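Local coordinates for molybdopterin biosynthesis protein (Mycobacterium abscessus, PDB 3TCR) that probably binds molybdopterin in the biosynthesis of the molybdenum cofactor, as a member of the MoCF_biosynth family, and is found here as an assembly of three copies, at residues V67-L70 / L71-G75; M186-Q189 / I190-L194; G147-E150 / A151-R155; N52-A56 / H57-D61. All blocks are in the same frame, centred on the assembly; numbering follows the deposited sequence.

Contact 1: V67-L70 / L71-G75; sequences VTEL and LAEAG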
loop_
_atom_site.group_PDB
_atom_site.type_symbol
_atom_site.label_atom_id
_atom_site.label_comp_id
_atom_site.label_asym_id
_atom_site.label_seq_id
_atom_site.Cartn_x
_atom_site.Cartn_y
_atom_site.Cartn_z
ATOM N N VAL A 67 17.520 17.652 6.710
ATOM C CA VAL A 67 16.666 17.648 5.528
ATOM C C VAL A 67 17.102 18.751 4.514
ATOM O O VAL A 67 17.177 18.514 3.305
ATOM C CB VAL A 67 15.155 17.829 5.858
ATOM C CG1 VAL A 67 14.318 17.776 4.581
ATOM C CG2 VAL A 67 14.639 16.788 6.855
ATOM N N THR A 68 17.364 19.950 5.030
ATOM C CA THR A 68 17.855 21.095 4.234
ATOM C C THR A 68 19.130 20.750 3.488
ATOM O O THR A 68 19.220 20.974 2.285
ATOM C CB THR A 68 18.123 22.303 5.168
ATOM O OG1 THR A 68 16.863 22.839 5.571
ATOM C CG2 THR A 68 18.888 23.378 4.478
ATOM N N GLU A 69 20.109 20.182 4.200
ATOM C CA GLU A 69 21.358 19.876 3.550
ATOM C C GLU A 69 21.157 18.733 2.527
ATOM O O GLU A 69 21.693 18.806 1.451
ATOM C CB GLU A 69 22.482 19.642 4.552
ATOM C CG GLU A 69 23.870 19.723 3.925
ATOM C CD GLU A 69 24.182 21.055 3.216
ATOM O OE1 GLU A 69 23.511 22.102 3.428
ATOM O OE2 GLU A 69 25.149 21.048 2.435
ATOM N N LEU A 70 20.349 17.716 2.822
ATOM C CA LEU A 70 20.149 16.663 1.808
ATOM C C LEU A 70 19.407 17.174 0.571
ATOM O O LEU A 70 19.720 16.774 -0.544
ATOM C CB LEU A 70 19.458 15.441 2.388
ATOM C CG LEU A 70 20.312 14.643 3.386
ATOM C CD1 LEU A 70 19.440 13.752 4.244
ATOM C CD2 LEU A 70 21.470 13.848 2.697
ATOM N N LEU A 71 18.440 18.065 0.756
ATOM C CA LEU A 71 17.768 18.706 -0.373
ATOM C C LEU A 71 18.757 19.474 -1.213
ATOM O O LEU A 71 18.777 19.324 -2.440
ATOM C CB LEU A 71 16.639 19.659 0.092
ATOM C CG LEU A 71 15.324 19.006 0.557
ATOM C CD1 LEU A 71 14.415 20.018 1.257
ATOM C CD2 LEU A 71 14.604 18.310 -0.592
ATOM N N ALA A 72 19.569 20.308 -0.568
ATOM C CA ALA A 72 20.561 21.114 -1.300
ATOM C C ALA A 72 21.517 20.195 -2.049
ATOM O O ALA A 72 21.819 20.428 -3.219
ATOM C CB ALA A 72 21.346 22.024 -0.366
ATOM N N GLU A 73 21.986 19.150 -1.390
ATOM C CA GLU A 73 22.925 18.226 -2.040
ATOM C C GLU A 73 22.333 17.488 -3.249
ATOM O O GLU A 73 23.075 17.130 -4.145
ATOM C CB GLU A 73 23.499 17.222 -1.036
ATOM C CG GLU A 73 24.464 17.896 -0.080
ATOM C CD GLU A 73 24.962 16.993 1.044
ATOM O OE1 GLU A 73 24.476 15.841 1.182
ATOM O OE2 GLU A 73 25.852 17.465 1.794
ATOM N N ALA A 74 21.012 17.278 -3.266
ATOM C CA ALA A 74 20.326 16.714 -4.451
ATOM C C ALA A 74 20.041 17.774 -5.505
ATOM O O ALA A 74 19.456 17.457 -6.524
ATOM C CB ALA A 74 19.001 16.033 -4.063
ATOM N N GLY A 75 20.401 19.028 -5.257
ATOM C CA GLY A 75 20.194 20.074 -6.238
ATOM C C GLY A 75 18.953 20.950 -6.120
ATOM O O GLY A 75 18.687 21.729 -7.033
#
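Leu71 stands beside Val67, one turn earlier on the same helix, both side chains running the same way; its CD1 lies 4.0 Å from Val67 CG1. With CG anti to the carbonyl carbon (chi1 -76°) Leu71 folds back along the helix, and CG comes 3.4 Å from Val67 O. Two branched aliphatic residues suit this buried side, which meets Val48 of strand 44-51 and Val107 of strand 105-109. Leu70 and Glu73 make up much of the rest. Leu70 leans onto Met180 of helix 173-196, and its CD2 is 3.9 Å from Glu73 OE1, a hydrocarbon brushing a carboxylate oxygen. Glu73 is exposed, which suits a carboxylate: its CG rests 3.3 Å from Glu69 O while the extended chain holds the charged end out toward solvent. The carboxylate of Glu69, modelled in two conformers, also comes near it, so their mutual approach is doubtful. Beneath the side chains run regular i to i+4 bonds, among them Glu73 N to Glu69 O at 2.9 Å; the last, Ala74 N to Leu70 O, is longer at 3.1 Å and less straight. Gly75 then turns to positive phi, where a side chain would strike the preceding carbonyl. This is a Schellman motif, closing the helix of the beta-alpha-beta unit formed by strand 44-51, helix 64-73 and strand 76-84.

Contact 2: M186-Q189 / I190-L194; sequences MAIQ and IIEQL
The carboxylate of Glu192 lies with one face over the CG2 methyl of Ile188, one helical turn earlier. OE2 is 3.6 Å from Ile188 CG2 and OE1 3.8 Å, so the methyl sits under the whole group and not under a single oxygen. The two side chains run alongside each other in the same direction; CG2, the branch of Ile188 that stands anti to the backbone N, is the one turned to the glutamate, while the chain of Glu192 is extended beyond CG. Glu192 N bonds to Ile188 O at 2.8 Å and Gln193 N to Gln189 O at 3.1 Å. On the inner side Ile191 curls over the backbone, its CD1 3.3 Å from Ala187 O, and Ala187 is small enough to sit against Leu165 of strand 164-169. Ile190 is buried too; its CG1 lies 3.4 Å from Met186 O, and Met186 and Ile190 both pack on Leu153 of the second subunit. Ile188, partly exposed, packs on Val43 and Phe76 and borders the exposed Glu192. Since all the hydrogen bonds between 186-189 and 190-194 join main-chain atoms, the chemistry implies a backbone-held helix with a sheet-facing side, a side at the subunit interface and an exposed strip at Glu192, whose carboxylate meets in the Ile188 methyl a van der Waals neighbour only, not a polar partner.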
loop_
_atom_site.group_PDB
_atom_site.type_symbol
_atom_site.label_atom_id
_atom_site.label_comp_id
_atom_site.label_asym_id
_atom_site.label_seq_id
_atom_site.Cartn_x
_atom_site.Cartn_y
_atom_site.Cartn_z
ATOM N N MET A 186 13.365 9.929 -6.723
ATOM C CA MET A 186 11.985 9.864 -7.199
ATOM C C MET A 186 11.440 11.271 -7.460
ATOM O O MET A 186 10.817 11.533 -8.506
ATOM C CB MET A 186 11.102 9.129 -6.197
ATOM C CG MET A 186 11.454 7.653 -6.021
ATOM S SD MET A 186 10.500 6.841 -4.692
ATOM C CE MET A 186 9.451 5.880 -5.755
ATOM N N ALA A 187 11.707 12.171 -6.527
ATOM C CA ALA A 187 11.246 13.544 -6.628
ATOM C C ALA A 187 11.869 14.246 -7.829
ATOM O O ALA A 187 11.162 14.950 -8.559
ATOM C CB ALA A 187 11.538 14.319 -5.339
ATOM N N ILE A 188 13.175 14.057 -8.042
ATOM C CA ILE A 188 13.854 14.598 -9.230
ATOM C C ILE A 188 13.146 14.109 -10.502
ATOM O O ILE A 188 12.822 14.902 -11.368
ATOM C CB ILE A 188 15.360 14.243 -9.235
ATOM C CG1 ILE A 188 16.096 15.025 -8.111
ATOM C CG2 ILE A 188 16.029 14.498 -10.605
ATOM C CD1 ILE A 188 17.545 14.570 -7.863
ATOM N N GLN A 189 12.816 12.818 -10.573
ATOM C CA GLN A 189 12.187 12.284 -11.772
ATOM C C GLN A 189 10.779 12.826 -12.009
ATOM O O GLN A 189 10.381 13.027 -13.151
ATOM C CB GLN A 189 12.187 10.752 -11.767
ATOM C CG GLN A 189 13.484 10.184 -12.335
ATOM C CD GLN A 189 13.833 8.806 -11.804
ATOM O OE1 GLN A 189 13.515 8.453 -10.648
ATOM N NE2 GLN A 189 14.500 8.006 -12.645
ATOM N N ILE A 190 10.026 13.027 -10.936
ATOM C CA ILE A 190 8.663 13.531 -11.061
ATOM C C ILE A 190 8.713 14.997 -11.504
ATOM O O ILE A 190 8.007 15.393 -12.454
ATOM C CB ILE A 190 7.899 13.363 -9.755
ATOM C CG1 ILE A 190 7.635 11.875 -9.534
ATOM C CG2 ILE A 190 6.608 14.178 -9.717
ATOM C CD1 ILE A 190 7.088 11.556 -8.152
ATOM N N ILE A 191 9.575 15.770 -10.852
ATOM C CA ILE A 191 9.712 17.184 -11.165
ATOM C C ILE A 191 10.312 17.398 -12.566
ATOM O O ILE A 191 9.835 18.264 -13.283
ATOM C CB ILE A 191 10.497 17.964 -10.081
ATOM C CG1 ILE A 191 9.649 18.028 -8.825
ATOM C CG2 ILE A 191 10.861 19.377 -10.578
ATOM C CD1 ILE A 191 10.435 18.010 -7.551
ATOM N N GLU A 192 11.316 16.610 -12.949
ATOM C CA GLU A 192 11.926 16.744 -14.271
ATOM C C GLU A 192 10.913 16.397 -15.343
ATOM O O GLU A 192 10.852 17.057 -16.378
ATOM C CB GLU A 192 13.222 15.909 -14.431
ATOM C CG GLU A 192 14.476 16.763 -14.313
ATOM C CD GLU A 192 15.779 16.011 -14.015
ATOM O OE1 GLU A 192 15.921 14.801 -14.354
ATOM O OE2 GLU A 192 16.690 16.679 -13.452
ATOM N N GLN A 193 10.094 15.391 -15.076
ATOM C CA GLN A 193 9.000 15.032 -15.963
ATOM C C GLN A 193 7.945 16.139 -16.102
ATOM O O GLN A 193 7.449 16.390 -17.196
ATOM C CB GLN A 193 8.340 13.750 -15.479
ATOM C CG GLN A 193 7.374 13.170 -16.487
ATOM C CD GLN A 193 6.485 12.122 -15.885
ATOM O OE1 GLN A 193 6.890 11.400 -14.959
ATOM N NE2 GLN A 193 5.266 12.014 -16.410
ATOM N N LEU A 194 7.593 16.798 -15.008
ATOM C CA LEU A 194 6.605 17.878 -15.076
ATOM C C LEU A 194 7.115 19.074 -15.924
ATOM O O LEU A 194 6.381 19.595 -16.767
ATOM C CB LEU A 194 6.166 18.331 -13.674
ATOM C CG LEU A 194 5.305 17.339 -12.892
ATOM C CD1 LEU A 194 4.947 17.831 -11.495
ATOM C CD2 LEU A 194 4.044 17.021 -13.658
#

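Contact 3: G147-E150 / A151-R155; sequences GVTE and AGLSR
Val148 O takes two backbone bonds, from Ala151 N at 2.9 Å and from Gly152 N at 3.0 Å, and with Leu153 N bonded to Thr149 O they wind 149-152 into a single short helical turn. The two donors differ: Gly152 N lies in the carbonyl plane, while Ala151 N stands 50° above it in a more bent bond; i+3 and i+4 donors share the oxygen in this way in the first turn of a helix. Val148 occupies the N-cap position, though its side chain is apolar and makes a hydrophobic contact instead; CG1, set anti to the backbone N, reaches 3.8 Å from Ala151 CB. Ala151 CB is also 3.3 Å from Val148 O, and its small size suits this tight spot. Thr149 and Leu153 lie side by side, and the threonine methyl CG2, not its hydroxyl, meets Leu153 CD1 at 3.6 Å. Glu150 is the odd rotamer: with chi1 at 64° its CG is wedged between the backbone N and the carbonyl carbon, 3.5 Å from Ala151 N, and a bend at chi2 follows. Its OE2 bonds to Ser172 OG, which probably steadies this less common shape. Ser154 ends the turn, its OG bonded to Gly156 N. Gly147, at positive phi, completes the Schellman motif of the preceding helix, so the turn follows closely on helix 133-145. Val148 and Glu150 lean on Ala174 and Ala175 of helix 173-196, Arg155 forms a salt bridge with Glu122 of helix 120-124, and Leu153 packs on Met186 of the third subunit.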
loop_
_atom_site.group_PDB
_atom_site.type_symbol
_atom_site.label_atom_id
_atom_site.label_comp_id
_atom_site.label_asym_id
_atom_site.label_seq_id
_atom_site.Cartn_x
_atom_site.Cartn_y
_atom_site.Cartn_z
ATOM N N GLY A 147 16.233 -1.359 9.278
ATOM C CA GLY A 147 16.007 -1.474 10.710
ATOM C C GLY A 147 15.594 -0.167 11.374
ATOM O O GLY A 147 15.714 -0.036 12.575
ATOM N N VAL A 148 15.068 0.791 10.609
ATOM C CA VAL A 148 14.575 2.039 11.193
ATOM C C VAL A 148 13.055 1.915 11.368
ATOM O O VAL A 148 12.246 2.184 10.437
ATOM C CB VAL A 148 14.925 3.261 10.332
ATOM C CG1 VAL A 148 14.433 4.534 11.008
ATOM C CG2 VAL A 148 16.436 3.315 10.017
ATOM N N THR A 149 12.680 1.486 12.569
ATOM C CA THR A 149 11.304 1.089 12.898
ATOM C C THR A 149 10.284 2.176 12.632
ATOM O O THR A 149 9.224 1.909 12.076
ATOM C CB THR A 149 11.218 0.708 14.393
ATOM O OG1 THR A 149 12.141 -0.363 14.659
ATOM C CG2 THR A 149 9.751 0.271 14.793
ATOM N N GLU A 150 10.598 3.400 13.050
ATOM C CA GLU A 150 9.677 4.517 12.894
ATOM C C GLU A 150 9.454 4.849 11.401
ATOM O O GLU A 150 8.459 5.482 11.060
ATOM C CB GLU A 150 10.122 5.746 13.675
ATOM C CG GLU A 150 11.448 6.375 13.237
ATOM C CD GLU A 150 12.692 5.778 13.923
ATOM O OE1 GLU A 150 12.602 4.671 14.523
ATOM O OE2 GLU A 150 13.767 6.434 13.848
ATOM N N ALA A 151 10.386 4.421 10.541
ATOM C CA ALA A 151 10.249 4.568 9.083
ATOM C C ALA A 151 9.433 3.402 8.465
ATOM O O ALA A 151 8.510 3.619 7.684
ATOM C CB ALA A 151 11.623 4.720 8.416
ATOM N N GLY A 152 9.706 2.176 8.878
ATOM C CA GLY A 152 8.950 1.043 8.391
ATOM C C GLY A 152 7.493 1.150 8.727
ATOM O O GLY A 152 6.627 0.726 7.966
ATOM N N LEU A 153 7.216 1.704 9.895
ATOM C CA LEU A 153 5.856 1.832 10.406
ATOM C C LEU A 153 5.202 3.207 10.104
ATOM O O LEU A 153 4.031 3.425 10.430
ATOM C CB LEU A 153 5.877 1.580 11.910
ATOM C CG LEU A 153 6.173 0.151 12.399
ATOM C CD1 LEU A 153 6.228 0.064 13.939
ATOM C CD2 LEU A 153 5.099 -0.788 11.865
ATOM N N SER A 154 5.956 4.131 9.511
ATOM C CA SER A 154 5.435 5.474 9.223
ATOM C C SER A 154 4.057 5.424 8.525
ATOM O O SER A 154 3.879 4.713 7.538
ATOM C CB SER A 154 6.412 6.270 8.353
ATOM O OG SER A 154 5.849 7.517 7.986
ATOM N N ARG A 155 3.103 6.207 9.029
ATOM C CA ARG A 155 1.804 6.357 8.359
ATOM C C ARG A 155 1.835 7.428 7.235
ATOM O O ARG A 155 0.789 7.820 6.672
ATOM C CB ARG A 155 0.724 6.642 9.383
ATOM C CG ARG A 155 0.537 5.522 10.383
ATOM C CD ARG A 155 -0.668 5.726 11.305
ATOM N NE ARG A 155 -0.561 7.014 11.936
ATOM C CZ ARG A 155 -1.264 8.102 11.638
ATOM N NH1 ARG A 155 -2.221 8.103 10.727
ATOM N NH2 ARG A 155 -0.992 9.224 12.289
#

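Contact 4: N52-A56 / H57-D61; sequences NDRTA and HGDQD
Arg54 O is gripped from opposite faces of its carbonyl plane: His57 N and Asp59 N both donate to it, each at 3.1 Å, and neither comes in along a lone pair. Gly58, between them, has a positive phi at which a CB would press on the preceding carbonyl, and its N reaches Thr55 O in a nearly straight bond. Asp59 turns back over Arg54, its OD1 3.5 Å from Arg54 CB; the extended arginine carries its guanidinium away, and Arg54 NE stays 4.9 Å from that oxygen. The turn starts with an Asx motif, Asn52 OD1 accepting from Thr55 N at 3.0 Å, within the loop that leads from strand 44-51 to helix 64-73. Asp61 OD1 caps the helix start through Ser63 N and Gly64 N. Thr55 uses both its branches: CG2, anti to the backbone N, touches Asp61 CB at 3.5 Å, and OG1 meets a water, 2.6 Å away, that also donates weakly to Gln60 O. Another water donates to both Thr55 O and Asp59 O. The His57 ring comes close to Asp53 O, ND1 2.8 Å away at an angle too poor for a hydrogen bond, while NE2 is hydrogen-bonded to Glu85 OE2.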
loop_
_atom_site.group_PDB
_atom_site.type_symbol
_atom_site.label_atom_id
_atom_site.label_comp_id
_atom_site.label_asym_id
_atom_site.label_seq_id
_atom_site.Cartn_x
_atom_site.Cartn_y
_atom_site.Cartn_z
ATOM N N ASN A 52 6.276 19.163 14.817
ATOM C CA ASN A 52 6.762 18.788 16.143
ATOM C C ASN A 52 6.312 19.753 17.237
ATOM O O ASN A 52 6.714 20.908 17.240
ATOM C CB ASN A 52 8.286 18.753 16.097
ATOM C CG ASN A 52 8.889 18.019 17.271
ATOM O OD1 ASN A 52 8.800 18.435 18.429
ATOM N ND2 ASN A 52 9.507 16.905 16.965
ATOM N N ASP A 53 5.499 19.292 18.176
ATOM C CA ASP A 53 5.036 20.183 19.282
ATOM C C ASP A 53 6.142 20.841 20.072
ATOM O O ASP A 53 6.036 22.007 20.412
ATOM C CB ASP A 53 4.179 19.416 20.265
ATOM C CG ASP A 53 2.914 18.986 19.661
ATOM O OD1 ASP A 53 2.373 19.764 18.846
ATOM O OD2 ASP A 53 2.475 17.864 19.962
ATOM N N ARG A 54 7.200 20.091 20.355
ATOM C CA ARG A 54 8.317 20.614 21.126
ATOM C C ARG A 54 9.119 21.637 20.360
ATOM O O ARG A 54 9.477 22.684 20.916
ATOM C CB ARG A 54 9.234 19.486 21.598
ATOM C CG ARG A 54 8.652 18.711 22.758
ATOM C CD ARG A 54 9.491 17.481 23.036
ATOM N NE ARG A 54 8.760 16.495 23.828
ATOM C CZ ARG A 54 9.257 15.307 24.186
ATOM N NH1 ARG A 54 10.496 14.952 23.838
ATOM N NH2 ARG A 54 8.515 14.474 24.905
ATOM N N THR A 55 9.412 21.345 19.092
ATOM C CA THR A 55 10.098 22.326 18.252
ATOM C C THR A 55 9.251 23.593 18.109
ATOM O O THR A 55 9.789 24.675 18.104
ATOM C CB THR A 55 10.448 21.781 16.841
ATOM O OG1 THR A 55 11.118 20.527 16.967
ATOM C CG2 THR A 55 11.371 22.733 16.100
ATOM N N ALA A 56 7.932 23.460 18.009
ATOM C CA ALA A 56 7.066 24.643 17.876
ATOM C C ALA A 56 7.053 25.514 19.147
ATOM O O ALA A 56 6.580 26.628 19.084
ATOM C CB ALA A 56 5.645 24.248 17.473
ATOM N N HIS A 57 7.573 25.010 20.278
ATOM C CA HIS A 57 7.662 25.784 21.561
ATOM C C HIS A 57 9.092 26.044 22.010
ATOM O O HIS A 57 9.326 26.356 23.164
ATOM C CB HIS A 57 6.866 25.093 22.690
ATOM C CG HIS A 57 5.431 24.739 22.313
ATOM N ND1 HIS A 57 4.923 23.485 22.452
ATOM C CD2 HIS A 57 4.398 25.516 21.769
ATOM C CE1 HIS A 57 3.629 23.461 22.025
ATOM N NE2 HIS A 57 3.308 24.701 21.608
ATOM N N GLY A 58 10.068 25.907 21.118
ATOM C CA GLY A 58 11.420 26.363 21.391
ATOM C C GLY A 58 12.504 25.324 21.508
ATOM O O GLY A 58 13.675 25.692 21.661
ATOM N N ASP A 59 12.165 24.030 21.456
ATOM C CA ASP A 59 13.210 23.006 21.535
ATOM C C ASP A 59 14.010 23.012 20.262
ATOM O O ASP A 59 13.545 23.398 19.210
ATOM C CB ASP A 59 12.671 21.580 21.776
ATOM C CG ASP A 59 12.349 21.302 23.243
ATOM O OD1 ASP A 59 12.058 20.136 23.589
ATOM O OD2 ASP A 59 12.369 22.256 24.052
ATOM N N GLN A 60 15.230 22.545 20.403
ATOM C CA GLN A 60 16.173 22.368 19.329
ATOM C C GLN A 60 15.669 21.349 18.265
ATOM O O GLN A 60 15.547 20.156 18.559
ATOM C CB GLN A 60 17.483 21.877 19.978
ATOM C CG GLN A 60 18.633 21.577 19.039
ATOM C CD GLN A 60 19.910 21.246 19.792
ATOM O OE1 GLN A 60 20.112 21.686 20.925
ATOM N NE2 GLN A 60 20.794 20.486 19.151
ATOM N N ASP A 61 15.365 21.840 17.060
ATOM C CA ASP A 61 15.120 20.994 15.887
ATOM C C ASP A 61 16.413 20.397 15.310
ATOM O O ASP A 61 17.168 21.083 14.641
ATOM C CB ASP A 61 14.426 21.806 14.784
ATOM C CG ASP A 61 14.224 20.988 13.472
ATOM O OD1 ASP A 61 14.348 19.727 13.500
ATOM O OD2 ASP A 61 13.978 21.640 12.416
HETATM O O HOH W 1 12.673 25.650 17.911
HETATM O O HOH W 2 12.680 20.068 18.972
HETATM O O HOH W 3 12.477 18.269 14.872
#

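Overall arrangement
Contacts 1 and 2 are the one pair that meets within the subunit: Ala74 O lies 3.7 Å from Ile188 CD1, their centres about 15 Å apart, where the end of helix 64-73 approaches helix 173-196. Contact 4 precedes contact 1 in the chain, its loop running into the same helix, yet their nearest atoms stay about 7 Å apart. Contact 3 is about 25 Å from contact 2, centre to centre, in one chain, but the trimer brings such segments together between neighbouring subunits. Contacts 2 and 4 lie on opposite sides of the chain's centre, about 32 Å apart between centres. Contacts 1, 3 and 4 belong to the probable molybdopterin-binding domain.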